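Local coordinates for extracellular solute-binding protein, family 1 (Bifidobacterium longum subsp. infantis ATCC 15697, PDB 3QUF) that probably binds a small solute, most likely a sugar, outside the cell and delivers it to a membrane transporter, at residues 87-92 with 96-101; 118-123 with 131-136; 298-303 with 337-342. All blocks are in the same frame, centred on the assembly; numbering follows the deposited sequence. Where two conformers were deposited one is given.

Contact 1: 87-92 with 96-101; sequences FNLTMD and DVMKSG. With ACY (acetic acid), chain E.
The F87 ring meets V97 at one corner, where CE1 lies 3.8 Å from V97 CG1 and the methyl approaches obliquely. Y70, L74 and L78 of helix 67-79 also touch F87, which thus has neighbours on two helices. The setting is a strand-loop-helix unit of an alpha/beta lobe: strand 86-89 runs out of the sheet, turns at 90-93 and passes into helix 94-100. The axes of the short segments 87-89 and 96-100 approach to 9.9 Å, and their directions differ by 112°. V97 carries most of the contact from the helix side. Its CG1, anti to the backbone N (chi1 178°), reaches both strand residues and comes within 3.5 Å of L89 CD2. The other L89 methyl, CD1, faces M98 CG more loosely at 4.2 Å, the two side chains crossing at about a right angle. All four of these side chains are buried, and their contact is wholly apolar.

Polar groups gather at the start of the helix. T90 OG1 accepts from D92 N in an ST turn that helps bend the chain. A bound acetic acid molecule, probably from the crystallisation liquor, takes a nearly straight bond from D96 N, 3.0 Å to its OXT at 167°. The amide belongs to the first helical turn, whose dipole would be expected to welcome an electron-rich oxygen. D96 OD2 nevertheless lies only 3.4 Å from the same OXT, so one of the two acids may carry a proton. Water 1 donates to D96 OD2 and, weakly, to D92 O. At the far end of the helix S100 folds back, its OG donating to V97 O at 2.6 Å.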
ATOM      1  N   PHE A  87     -16.878  11.252  -2.471  1.00 10.20           N
ATOM      2  CA  PHE A  87     -16.712  10.089  -1.618  1.00 10.13           C
ATOM      3  C   PHE A  87     -15.365   9.413  -1.915  1.00 11.47           C
ATOM      4  O   PHE A  87     -14.637   9.807  -2.845  1.00 12.22           O
ATOM      5  CB  PHE A  87     -17.898   9.135  -1.728  1.00 10.67           C
ATOM      6  CG  PHE A  87     -18.190   8.716  -3.120  1.00 10.16           C
ATOM      7  CD1 PHE A  87     -17.515   7.663  -3.699  1.00 12.66           C
ATOM      8  CD2 PHE A  87     -19.114   9.442  -3.885  1.00 11.71           C
ATOM      9  CE1 PHE A  87     -17.772   7.316  -5.044  1.00 13.89           C
ATOM     10  CE2 PHE A  87     -19.369   9.079  -5.204  1.00 13.11           C
ATOM     11  CZ  PHE A  87     -18.673   8.038  -5.771  1.00 12.70           C
ATOM     12  N   ASN A  88     -15.055   8.358  -1.176  1.00 10.72           N
ATOM     13  CA  ASN A  88     -13.792   7.666  -1.363  1.00 10.43           C
ATOM     14  C   ASN A  88     -13.922   6.269  -1.900  1.00 11.51           C
ATOM     15  O   ASN A  88     -14.816   5.518  -1.502  1.00 12.18           O
ATOM     16  CB  ASN A  88     -13.041   7.612  -0.016  1.00 10.96           C
ATOM     17  CG  ASN A  88     -12.548   8.960   0.445  1.00 10.98           C
ATOM     18  OD1 ASN A  88     -12.985   9.496   1.460  1.00 13.31           O
ATOM     19  ND2 ASN A  88     -11.611   9.576  -0.350  1.00 12.34           N
ATOM     20  N   LEU A  89     -13.013   5.930  -2.820  1.00 12.05           N
ATOM     21  CA  LEU A  89     -12.821   4.588  -3.295  1.00 11.60           C
ATOM     22  C   LEU A  89     -11.675   4.012  -2.483  1.00 13.06           C
ATOM     23  O   LEU A  89     -10.541   4.483  -2.550  1.00 12.96           O
ATOM     24  CB  LEU A  89     -12.478   4.579  -4.771  1.00 10.87           C
ATOM     25  CG  LEU A  89     -13.543   5.175  -5.705  1.00 12.72           C
ATOM     26  CD1 LEU A  89     -13.042   5.164  -7.142  1.00 12.91           C
ATOM     27  CD2 LEU A  89     -14.864   4.449  -5.616  1.00 13.86           C
ATOM     28  N   THR A  90     -12.006   3.035  -1.669  1.00 12.56           N
ATOM     29  CA  THR A  90     -11.037   2.423  -0.788  1.00 13.92           C
ATOM     30  C   THR A  90     -10.591   1.094  -1.367  1.00 14.06           C
ATOM     31  O   THR A  90     -11.151   0.619  -2.357  1.00 12.23           O
ATOM     32  CB  THR A  90     -11.599   2.190   0.585  1.00 14.85           C
ATOM     33  OG1 THR A  90     -12.506   1.060   0.604  1.00 14.65           O
ATOM     34  CG2 THR A  90     -12.330   3.466   1.103  1.00 15.31           C
HETATM   35  N   MSE A  91      -9.602   0.451  -0.727  1.00 14.13           N
HETATM   36  CA  MSE A  91      -9.165  -0.846  -1.243  1.00 15.80           C
HETATM   37  C   MSE A  91     -10.220  -1.923  -1.094  1.00 16.18           C
HETATM   38  O   MSE A  91     -10.220  -2.941  -1.839  1.00 18.74           O
HETATM   39  CB  MSE A  91      -7.838  -1.269  -0.576  1.00 16.38           C
HETATM   40  CG  MSE A  91      -6.682  -0.268  -0.820  1.00 14.97           C
HETATM   41 SE   MSE A  91      -6.254   0.051  -2.705  0.80 15.55          SE
HETATM   42  CE  MSE A  91      -7.213   1.771  -3.019  1.00 13.20           C
ATOM     43  N   ASP A  92     -11.196  -1.702  -0.214  1.00 15.07           N
ATOM     44  CA  ASP A  92     -12.254  -2.670  -0.036  1.00 16.35           C
ATOM     45  C   ASP A  92     -13.514  -2.432  -0.885  1.00 15.30           C
ATOM     46  O   ASP A  92     -14.313  -3.357  -1.037  1.00 17.66           O
ATOM     47  CB  ASP A  92     -12.696  -2.710   1.430  1.00 18.89           C
ATOM     48  CG  ASP A  92     -11.639  -3.289   2.342  1.00 27.64           C
ATOM     49  OD1 ASP A  92     -10.885  -4.192   1.909  1.00 32.93           O
ATOM     50  OD2 ASP A  92     -11.550  -2.801   3.486  1.00 36.93           O
ATOM     51  N   ASP A  96     -16.429  -2.519  -6.494  1.00 13.07           N
ATOM     52  CA  ASP A  96     -17.878  -2.537  -6.280  1.00 15.02           C
ATOM     53  C   ASP A  96     -18.503  -1.195  -6.633  1.00 13.81           C
ATOM     54  O   ASP A  96     -19.508  -1.149  -7.326  1.00 13.46           O
ATOM     55  CB  ASP A  96     -18.232  -2.921  -4.840  1.00 16.56           C
ATOM     56  CG  ASP A  96     -17.954  -4.402  -4.527  1.00 24.34           C
ATOM     57  OD1 ASP A  96     -18.053  -5.251  -5.438  1.00 25.15           O
ATOM     58  OD2 ASP A  96     -17.648  -4.684  -3.348  1.00 30.36           O
ATOM     59  N   VAL A  97     -17.892  -0.103  -6.177  1.00 11.17           N
ATOM     60  CA  VAL A  97     -18.405   1.230  -6.519  1.00 10.97           C
ATOM     61  C   VAL A  97     -18.275   1.514  -8.019  1.00  9.70           C
ATOM     62  O   VAL A  97     -19.236   1.976  -8.626  1.00 11.35           O
ATOM     63  CB  VAL A  97     -17.753   2.317  -5.694  1.00 10.59           C
ATOM     64  CG1 VAL A  97     -18.274   3.692  -6.118  1.00 13.20           C
ATOM     65  CG2 VAL A  97     -18.133   2.069  -4.238  1.00 13.42           C
HETATM   66  N   MSE A  98     -17.097   1.281  -8.591  1.00 10.89           N
HETATM   67  CA  MSE A  98     -16.924   1.565 -10.013  1.00 11.02           C
HETATM   68  C   MSE A  98     -17.916   0.767 -10.850  1.00 12.00           C
HETATM   69  O   MSE A  98     -18.494   1.298 -11.805  1.00 10.69           O
HETATM   70  CB  MSE A  98     -15.475   1.335 -10.439  1.00 10.10           C
HETATM   71  CG  MSE A  98     -14.517   2.371  -9.897  1.00 10.82           C
HETATM   72 SE   MSE A  98     -12.737   2.210 -10.638  0.90 12.34          SE
HETATM   73  CE  MSE A  98     -12.213   0.480  -9.916  1.00 10.77           C
ATOM     74  N   LYS A  99     -18.129  -0.501 -10.520  1.00 12.27           N
ATOM     75  CA  LYS A  99     -19.009  -1.391 -11.311  0.50 12.67           C
ATOM     76  C   LYS A  99     -20.458  -0.929 -11.269  1.00 12.60           C
ATOM     77  O   LYS A  99     -21.250  -1.238 -12.142  1.00 11.93           O
ATOM     78  CB  LYS A  99     -18.962  -2.834 -10.761  0.50 13.37           C
ATOM     79  CG  LYS A  99     -17.708  -3.628 -11.118  0.50 16.60           C
ATOM     80  CD  LYS A  99     -17.503  -4.818 -10.143  0.50 20.23           C
ATOM     81  CE  LYS A  99     -16.504  -5.876 -10.640  0.50 23.39           C
ATOM     82  NZ  LYS A  99     -17.119  -6.952 -11.488  0.50 21.94           N
ATOM     83  N   SER A 100     -20.814  -0.244 -10.177  1.00 11.28           N
ATOM     84  CA  SER A 100     -22.144   0.255  -9.999  1.00 12.11           C
ATOM     85  C   SER A 100     -22.531   1.418 -10.883  1.00 11.52           C
ATOM     86  O   SER A 100     -23.715   1.701 -11.037  1.00 13.86           O
ATOM     87  CB  SER A 100     -22.420   0.635  -8.537  1.00 12.47           C
ATOM     88  OG  SER A 100     -21.836   1.878  -8.213  1.00 12.72           O
ATOM     89  N   GLY A 101     -21.553   2.083 -11.463  1.00 12.33           N
ATOM     90  CA  GLY A 101     -21.799   3.302 -12.211  1.00 13.26           C
ATOM     91  C   GLY A 101     -21.977   4.549 -11.371  1.00 13.36           C
ATOM     92  O   GLY A 101     -22.187   5.632 -11.948  1.00 14.71           O
TER
HETATM   93  C   ACY E 424     -13.768  -4.369  -4.029  1.00 28.78           C
HETATM   94  O   ACY E 424     -14.138  -5.516  -3.645  1.00 31.07           O
HETATM   95  OXT ACY E 424     -14.588  -3.463  -4.304  1.00 24.68           O
HETATM   96  CH3 ACY E 424     -12.282  -4.169  -4.175  1.00 29.56           C
HETATM   97  O   HOH W   1     -17.652  -3.157  -1.321  1.00 31.53           O

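Contact 2: 118-123 with 131-136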
ATOM      1  N   THR A 118       0.488   5.576 -13.549  1.00 15.10           N
ATOM      2  CA  THR A 118       0.413   4.279 -12.890  1.00 14.79           C
ATOM      3  C   THR A 118      -0.408   4.310 -11.620  1.00 13.74           C
ATOM      4  O   THR A 118      -0.944   3.271 -11.188  1.00 14.38           O
ATOM      5  CB  THR A 118       1.808   3.755 -12.531  1.00 15.66           C
ATOM      6  OG1 THR A 118       2.589   4.794 -11.935  1.00 20.04           O
ATOM      7  CG2 THR A 118       2.535   3.276 -13.801  1.00 20.03           C
ATOM      8  N   ASN A 119      -0.532   5.492 -11.016  1.00 12.83           N
ATOM      9  CA  ASN A 119      -1.334   5.634  -9.792  1.00 12.64           C
ATOM     10  C   ASN A 119      -2.851   5.536 -10.005  1.00 12.93           C
ATOM     11  O   ASN A 119      -3.625   5.455  -9.033  1.00 14.31           O
ATOM     12  CB  ASN A 119      -0.987   6.922  -9.084  1.00 12.44           C
ATOM     13  CG  ASN A 119       0.416   6.933  -8.600  1.00 14.26           C
ATOM     14  OD1 ASN A 119       0.850   6.001  -7.899  1.00 13.36           O
ATOM     15  ND2 ASN A 119       1.173   7.962  -8.988  1.00 12.62           N
ATOM     16  N   PHE A 120      -3.283   5.561 -11.267  1.00 13.00           N
ATOM     17  CA  PHE A 120      -4.726   5.504 -11.549  1.00 12.48           C
ATOM     18  C   PHE A 120      -5.222   4.103 -11.846  1.00 13.22           C
ATOM     19  O   PHE A 120      -6.417   3.900 -11.948  1.00 12.67           O
ATOM     20  CB  PHE A 120      -5.096   6.469 -12.659  1.00 12.88           C
ATOM     21  CG  PHE A 120      -4.863   7.904 -12.278  1.00 12.30           C
ATOM     22  CD1 PHE A 120      -5.769   8.563 -11.470  1.00 12.65           C
ATOM     23  CD2 PHE A 120      -3.744   8.575 -12.674  1.00 16.30           C
ATOM     24  CE1 PHE A 120      -5.536   9.892 -11.127  1.00 14.93           C
ATOM     25  CE2 PHE A 120      -3.522   9.905 -12.287  1.00 15.89           C
ATOM     26  CZ  PHE A 120      -4.420  10.529 -11.525  1.00 16.52           C
ATOM     27  N   ALA A 121      -4.319   3.123 -11.974  1.00 11.99           N
ATOM     28  CA  ALA A 121      -4.769   1.797 -12.378  1.00 12.97           C
ATOM     29  C   ALA A 121      -5.812   1.217 -11.423  1.00 12.03           C
ATOM     30  O   ALA A 121      -6.761   0.578 -11.880  1.00 13.54           O
ATOM     31  CB  ALA A 121      -3.560   0.848 -12.433  1.00 14.12           C
ATOM     32  N   LEU A 122      -5.625   1.420 -10.121  1.00 11.76           N
ATOM     33  CA  LEU A 122      -6.570   0.891  -9.142  1.00 11.60           C
ATOM     34  C   LEU A 122      -7.926   1.646  -9.173  1.00 11.73           C
ATOM     35  O   LEU A 122      -8.900   1.211  -8.529  1.00 11.58           O
ATOM     36  CB  LEU A 122      -5.999   0.951  -7.735  1.00 11.63           C
ATOM     37  CG  LEU A 122      -4.754   0.097  -7.450  1.00 12.69           C
ATOM     38  CD1 LEU A 122      -4.277   0.304  -6.013  1.00 13.63           C
ATOM     39  CD2 LEU A 122      -5.058  -1.416  -7.725  1.00 14.31           C
ATOM     40  N   PHE A 123      -7.982   2.759  -9.886  1.00 10.80           N
ATOM     41  CA  PHE A 123      -9.195   3.580  -9.920  1.00 10.49           C
ATOM     42  C   PHE A 123      -9.702   3.721 -11.367  1.00 10.90           C
ATOM     43  O   PHE A 123     -10.327   4.744 -11.728  1.00 11.59           O
ATOM     44  CB  PHE A 123      -8.897   4.932  -9.291  1.00 11.07           C
ATOM     45  CG  PHE A 123      -8.305   4.812  -7.922  1.00 10.57           C
ATOM     46  CD1 PHE A 123      -9.117   4.509  -6.856  1.00 11.96           C
ATOM     47  CD2 PHE A 123      -6.943   4.946  -7.708  1.00 11.26           C
ATOM     48  CE1 PHE A 123      -8.592   4.370  -5.558  1.00 12.99           C
ATOM     49  CE2 PHE A 123      -6.399   4.761  -6.436  1.00 12.59           C
ATOM     50  CZ  PHE A 123      -7.213   4.504  -5.359  1.00 12.05           C
ATOM     51  N   GLY A 131     -11.450   7.692 -10.136  1.00 11.59           N
ATOM     52  CA  GLY A 131     -10.997   8.193  -8.817  1.00 11.99           C
ATOM     53  C   GLY A 131      -9.583   8.717  -8.916  1.00 13.20           C
ATOM     54  O   GLY A 131      -8.817   8.360  -9.853  1.00 12.49           O
HETATM   55  N   MSE A 132      -9.234   9.561  -7.949  1.00 11.43           N
HETATM   56  CA  MSE A 132      -7.931  10.163  -7.918  1.00 12.00           C
HETATM   57  C   MSE A 132      -7.319   9.980  -6.543  1.00 11.85           C
HETATM   58  O   MSE A 132      -7.862  10.499  -5.557  1.00 11.93           O
HETATM   59  CB  MSE A 132      -8.031  11.683  -8.218  1.00 12.32           C
HETATM   60  CG  MSE A 132      -6.733  12.418  -7.946  1.00 13.89           C
HETATM   61 SE   MSE A 132      -6.923  14.361  -8.032  0.85 17.16          SE
HETATM   62  CE  MSE A 132      -7.842  14.565  -6.418  1.00 16.56           C
ATOM     63  N   PRO A 133      -6.178   9.271  -6.456  1.00 10.75           N
ATOM     64  CA  PRO A 133      -5.393   9.261  -5.235  1.00 11.35           C
ATOM     65  C   PRO A 133      -4.429  10.434  -5.233  1.00 11.88           C
ATOM     66  O   PRO A 133      -3.936  10.842  -6.289  1.00 13.47           O
ATOM     67  CB  PRO A 133      -4.597   7.967  -5.356  1.00 11.87           C
ATOM     68  CG  PRO A 133      -4.376   7.800  -6.822  1.00 11.23           C
ATOM     69  CD  PRO A 133      -5.473   8.572  -7.551  1.00 11.83           C
ATOM     70  N   VAL A 134      -4.178  10.989  -4.057  1.00 12.57           N
ATOM     71  CA  VAL A 134      -3.183  12.013  -3.936  1.00 11.91           C
ATOM     72  C   VAL A 134      -2.072  11.689  -2.942  1.00 12.21           C
ATOM     73  O   VAL A 134      -1.116  12.474  -2.828  1.00 13.14           O
ATOM     74  CB  VAL A 134      -3.790  13.372  -3.580  1.00 12.41           C
ATOM     75  CG1 VAL A 134      -4.748  13.812  -4.718  1.00 14.42           C
ATOM     76  CG2 VAL A 134      -4.503  13.314  -2.197  1.00 12.22           C
ATOM     77  N   SER A 135      -2.171  10.556  -2.263  1.00 11.78           N
ATOM     78  CA  SER A 135      -1.232  10.244  -1.200  1.00 12.45           C
ATOM     79  C   SER A 135      -1.060   8.752  -1.095  1.00 12.18           C
ATOM     80  O   SER A 135      -1.876   7.982  -1.616  1.00 12.36           O
ATOM     81  CB  SER A 135      -1.701  10.823   0.120  1.00 14.59           C
ATOM     82  OG  SER A 135      -2.925  10.267   0.457  1.00 15.70           O
ATOM     83  N   ALA A 136       0.014   8.342  -0.419  1.00 12.06           N
ATOM     84  CA  ALA A 136       0.414   6.946  -0.386  1.00 11.97           C
ATOM     85  C   ALA A 136       1.132   6.662   0.911  1.00 12.48           C
ATOM     86  O   ALA A 136       1.672   7.545   1.571  1.00 14.26           O
ATOM     87  CB  ALA A 136       1.339   6.616  -1.563  1.00 11.99           C
TER
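Residues F123 and G131 bring the two backbones closest, CA to CA 5.1 Å, after 118-122 has wound through helical angles without regular bonds and F123 N has closed a turn on F120 O. Three residues of this turn reach P133, their common target. N119 offers its backbone: its O lies 3.3 Å from P133 CG. F120 reaches across with its ring, CE1 standing 3.8 Å from P133 CD in an oblique approach and touching M132 CB more distantly. F123 comes from the other end of the turn. Its CG lies anti to the carbonyl carbon (chi1 -53°), which swings the ring to P133, and its CE2 lies 3.7 Å from P133 CG, again obliquely. The proline is thus gripped by two phenyl rings and a carbonyl.

G131 O sits between the same two aromatics. F120 presents its ring edge, with CD1 3.5 Å from this oxygen and the oxygen in the ring plane; F123 CB is equally near. The carbonyl is buried without a hydrogen-bonding partner; the F120 ring edge, whose C-H atoms are weakly positive, may offset this a little. Packing is tight here: a CB on G131 would fall against F123 CD1.

Its own turn also packs on the F123 ring: L122 CB lies 4.0 Å above one face, offset toward the rim, and N119 O is at the edge, in plane. P299 and M91 add further contacts. A serine in place of F123 would probably open a gap beside P133 and leave M91 without its aromatic neighbour. F123 also bonds through its backbone to Y130, so the contact closes the base of the small antiparallel beta-hairpin 124-125/128-129, from which the chain enters the long sheet strand 135-144.

Contact 3: 298-303 with 337-342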
ATOM      1  N   GLY A 298       1.203   1.781  -1.432  1.00 13.21           N
ATOM      2  CA  GLY A 298      -0.027   1.878  -2.203  1.00 13.35           C
ATOM      3  C   GLY A 298      -0.706   3.197  -1.929  1.00 13.14           C
ATOM      4  O   GLY A 298      -0.281   3.946  -1.034  1.00 13.32           O
ATOM      5  N   PRO A 299      -1.755   3.515  -2.713  1.00 13.34           N
ATOM      6  CA  PRO A 299      -2.480   4.736  -2.531  1.00 13.51           C
ATOM      7  C   PRO A 299      -3.281   4.715  -1.216  1.00 13.80           C
ATOM      8  O   PRO A 299      -3.873   3.698  -0.866  1.00 15.14           O
ATOM      9  CB  PRO A 299      -3.409   4.760  -3.766  1.00 14.31           C
ATOM     10  CG  PRO A 299      -3.756   3.312  -3.956  1.00 13.52           C
ATOM     11  CD  PRO A 299      -2.393   2.654  -3.734  1.00 13.74           C
ATOM     12  N   ASP A 300      -3.311   5.837  -0.524  1.00 13.30           N
ATOM     13  CA  ASP A 300      -4.144   5.993   0.681  1.00 14.01           C
ATOM     14  C   ASP A 300      -5.549   6.406   0.214  1.00 14.50           C
ATOM     15  O   ASP A 300      -5.974   7.564   0.359  1.00 15.02           O
ATOM     16  CB  ASP A 300      -3.552   6.988   1.661  1.00 14.39           C
ATOM     17  CG  ASP A 300      -4.313   7.011   2.982  1.00 18.14           C
ATOM     18  OD1 ASP A 300      -5.055   6.009   3.243  1.00 19.15           O
ATOM     19  OD2 ASP A 300      -4.053   7.919   3.812  1.00 21.00           O
ATOM     20  N   GLN A 301      -6.237   5.436  -0.391  1.00 14.56           N
ATOM     21  CA  GLN A 301      -7.547   5.584  -1.031  1.00 13.98           C
ATOM     22  C   GLN A 301      -7.581   6.613  -2.174  1.00 13.39           C
ATOM     23  O   GLN A 301      -6.593   7.263  -2.486  1.00 14.65           O
ATOM     24  CB  GLN A 301      -8.639   5.922  -0.002  1.00 15.03           C
ATOM     25  CG  GLN A 301      -8.424   5.416   1.374  1.00 15.88           C
ATOM     26  CD  GLN A 301      -7.983   4.003   1.463  1.00 20.99           C
ATOM     27  OE1 GLN A 301      -8.418   3.114   0.716  1.00 20.22           O
ATOM     28  NE2 GLN A 301      -7.031   3.774   2.390  1.00 23.95           N
ATOM     29  N   GLY A 302      -8.716   6.668  -2.829  1.00 12.21           N
ATOM     30  CA  GLY A 302      -8.953   7.581  -3.943  1.00 12.31           C
ATOM     31  C   GLY A 302     -10.167   8.433  -3.660  1.00 12.10           C
ATOM     32  O   GLY A 302     -11.021   8.079  -2.846  1.00 12.44           O
ATOM     33  N   PHE A 303     -10.238   9.574  -4.333  1.00 10.49           N
ATOM     34  CA  PHE A 303     -11.383  10.470  -4.266  1.00 10.77           C
ATOM     35  C   PHE A 303     -12.172  10.414  -5.545  1.00 11.14           C
ATOM     36  O   PHE A 303     -11.592  10.416  -6.620  1.00 12.01           O
ATOM     37  CB  PHE A 303     -10.905  11.900  -4.022  1.00 10.98           C
ATOM     38  CG  PHE A 303     -10.265  12.087  -2.681  1.00 10.25           C
ATOM     39  CD1 PHE A 303      -8.979  11.628  -2.440  1.00 12.06           C
ATOM     40  CD2 PHE A 303     -10.976  12.648  -1.628  1.00 11.91           C
ATOM     41  CE1 PHE A 303      -8.414  11.744  -1.157  1.00 15.89           C
ATOM     42  CE2 PHE A 303     -10.399  12.762  -0.375  1.00 12.29           C
ATOM     43  CZ  PHE A 303      -9.129  12.302  -0.149  1.00 13.04           C
ATOM     44  N   ALA A 337      -2.240  13.213   7.832  1.00 22.60           N
ATOM     45  CA  ALA A 337      -2.429  11.798   7.680  1.00 23.26           C
ATOM     46  C   ALA A 337      -1.145  11.004   7.838  1.00 23.53           C
ATOM     47  O   ALA A 337      -1.207   9.790   7.916  1.00 25.52           O
ATOM     48  CB  ALA A 337      -3.069  11.484   6.312  1.00 21.78           C
ATOM     49  N   GLY A 338       0.011  11.665   7.847  1.00 24.17           N
ATOM     50  CA  GLY A 338       1.297  10.977   7.904  1.00 23.89           C
ATOM     51  C   GLY A 338       1.679  10.177   6.653  1.00 23.19           C
ATOM     52  O   GLY A 338       2.368   9.148   6.731  1.00 25.77           O
ATOM     53  N   THR A 339       1.239  10.645   5.500  1.00 19.56           N
ATOM     54  CA  THR A 339       1.448   9.960   4.240  1.00 17.70           C
ATOM     55  C   THR A 339       2.344  10.758   3.317  1.00 16.99           C
ATOM     56  O   THR A 339       2.796  11.869   3.664  1.00 16.51           O
ATOM     57  CB  THR A 339       0.101   9.694   3.589  1.00 18.87           C
ATOM     58  OG1 THR A 339      -0.638  10.908   3.564  1.00 17.09           O
ATOM     59  CG2 THR A 339      -0.679   8.587   4.370  1.00 18.02           C
ATOM     60  N   LEU A 340       2.642  10.169   2.163  1.00 15.03           N
ATOM     61  CA  LEU A 340       3.468  10.795   1.153  1.00 14.50           C
ATOM     62  C   LEU A 340       2.613  11.262  -0.013  1.00 13.57           C
ATOM     63  O   LEU A 340       1.643  10.634  -0.392  1.00 15.82           O
ATOM     64  CB  LEU A 340       4.512   9.812   0.621  1.00 14.08           C
ATOM     65  CG  LEU A 340       5.482   9.257   1.655  1.00 17.12           C
ATOM     66  CD1 LEU A 340       6.442   8.235   0.979  1.00 21.59           C
ATOM     67  CD2 LEU A 340       6.285  10.328   2.342  1.00 20.77           C
ATOM     68  N   SER A 341       3.004  12.378  -0.617  1.00 13.25           N
ATOM     69  CA  SER A 341       2.270  12.894  -1.757  1.00 13.03           C
ATOM     70  C   SER A 341       2.540  12.075  -3.021  1.00 13.82           C
ATOM     71  O   SER A 341       3.718  11.784  -3.336  1.00 14.15           O
ATOM     72  CB  SER A 341       2.692  14.353  -2.008  1.00 13.78           C
ATOM     73  OG  SER A 341       2.225  14.807  -3.258  1.00 14.31           O
ATOM     74  N   LEU A 342       1.485  11.782  -3.788  1.00 12.68           N
ATOM     75  CA  LEU A 342       1.632  11.233  -5.132  1.00 13.67           C
ATOM     76  C   LEU A 342       1.684  12.275  -6.256  1.00 14.38           C
ATOM     77  O   LEU A 342       1.702  11.919  -7.443  1.00 15.89           O
ATOM     78  CB  LEU A 342       0.504  10.234  -5.392  1.00 13.97           C
ATOM     79  CG  LEU A 342       0.562   8.931  -4.628  1.00 13.12           C
ATOM     80  CD1 LEU A 342      -0.749   8.143  -4.903  1.00 15.40           C
ATOM     81  CD2 LEU A 342       1.782   8.054  -5.092  1.00 13.27           C
TER
HETATM   82  O   HOH W   2      -3.364  10.437   3.077  1.00 19.44           O
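D300 and T339 form the close part of this contact: the carboxylate oxygen D300 OD2 lies 3.5 Å from the methyl T339 CG2, and the two side chains cross at about a right angle. D300 extends with CG anti to the backbone N (chi1 -172°), which carries OD2 across to the threonine. A single water then ties the pair together, donating to D300 OD2 at 2.7 Å and bonded to T339 OG1 at 2.8 Å. T339 therefore meets the aspartate twice, directly with its methyl and through the water with its hydroxyl. The other carboxylate oxygen is used on its own side, where Q301 NE2 donates to D300 OD1 over 3.1 Å, nearly head-on to the C-O bond but tilted 24° out of the Q301 amide plane. The acid is thus held at both oxygens, which probably limits its rotation.

Neither segment pairs directly with the other. Strand 135-144 runs between them in the mixed sheet, antiparallel to both, so that S135 bonds to D300 through the backbone on one edge and A136 to L340 on the other. The D300 and T339 side chains both touch the side chain of S135. D300 is also the centre of an inverse gamma turn, closed by a weak bond from Q301 N to P299 O, which interrupts strand 295-305.

The rest of the contact is slack, and all its touching residues, D300 and T339 included, are partly exposed. A337 CB only grazes the carboxylate, 4.5 Å from D300 OD2. P299 and L342 likewise just touch, CB to CD1 at 4.5 Å; L342 has further packing against F362 and N119.

Overall arrangement
The contacts follow one another along the chain, 1, 2, then 3, yet all converge on one mixed sheet. Contacts 2 and 3 lie closest, their centres 8 Å apart, because strand 135-144 pairs with both 295-305 and 340-341. Contact 1 stands 13 Å from contact 2 and 16 Å from contact 3. It joins contact 3 by pairing of strands 86-89 and 295-305, with L89 O 2.9 Å from G302 N, and contact 2 by packing of M98 and M91 on F123. Strands 135-144 and 295-305 probably pass between the two lobes, as in solute-binding proteins of this type; the three contacts thus lie round the part of the sheet that these two strands share.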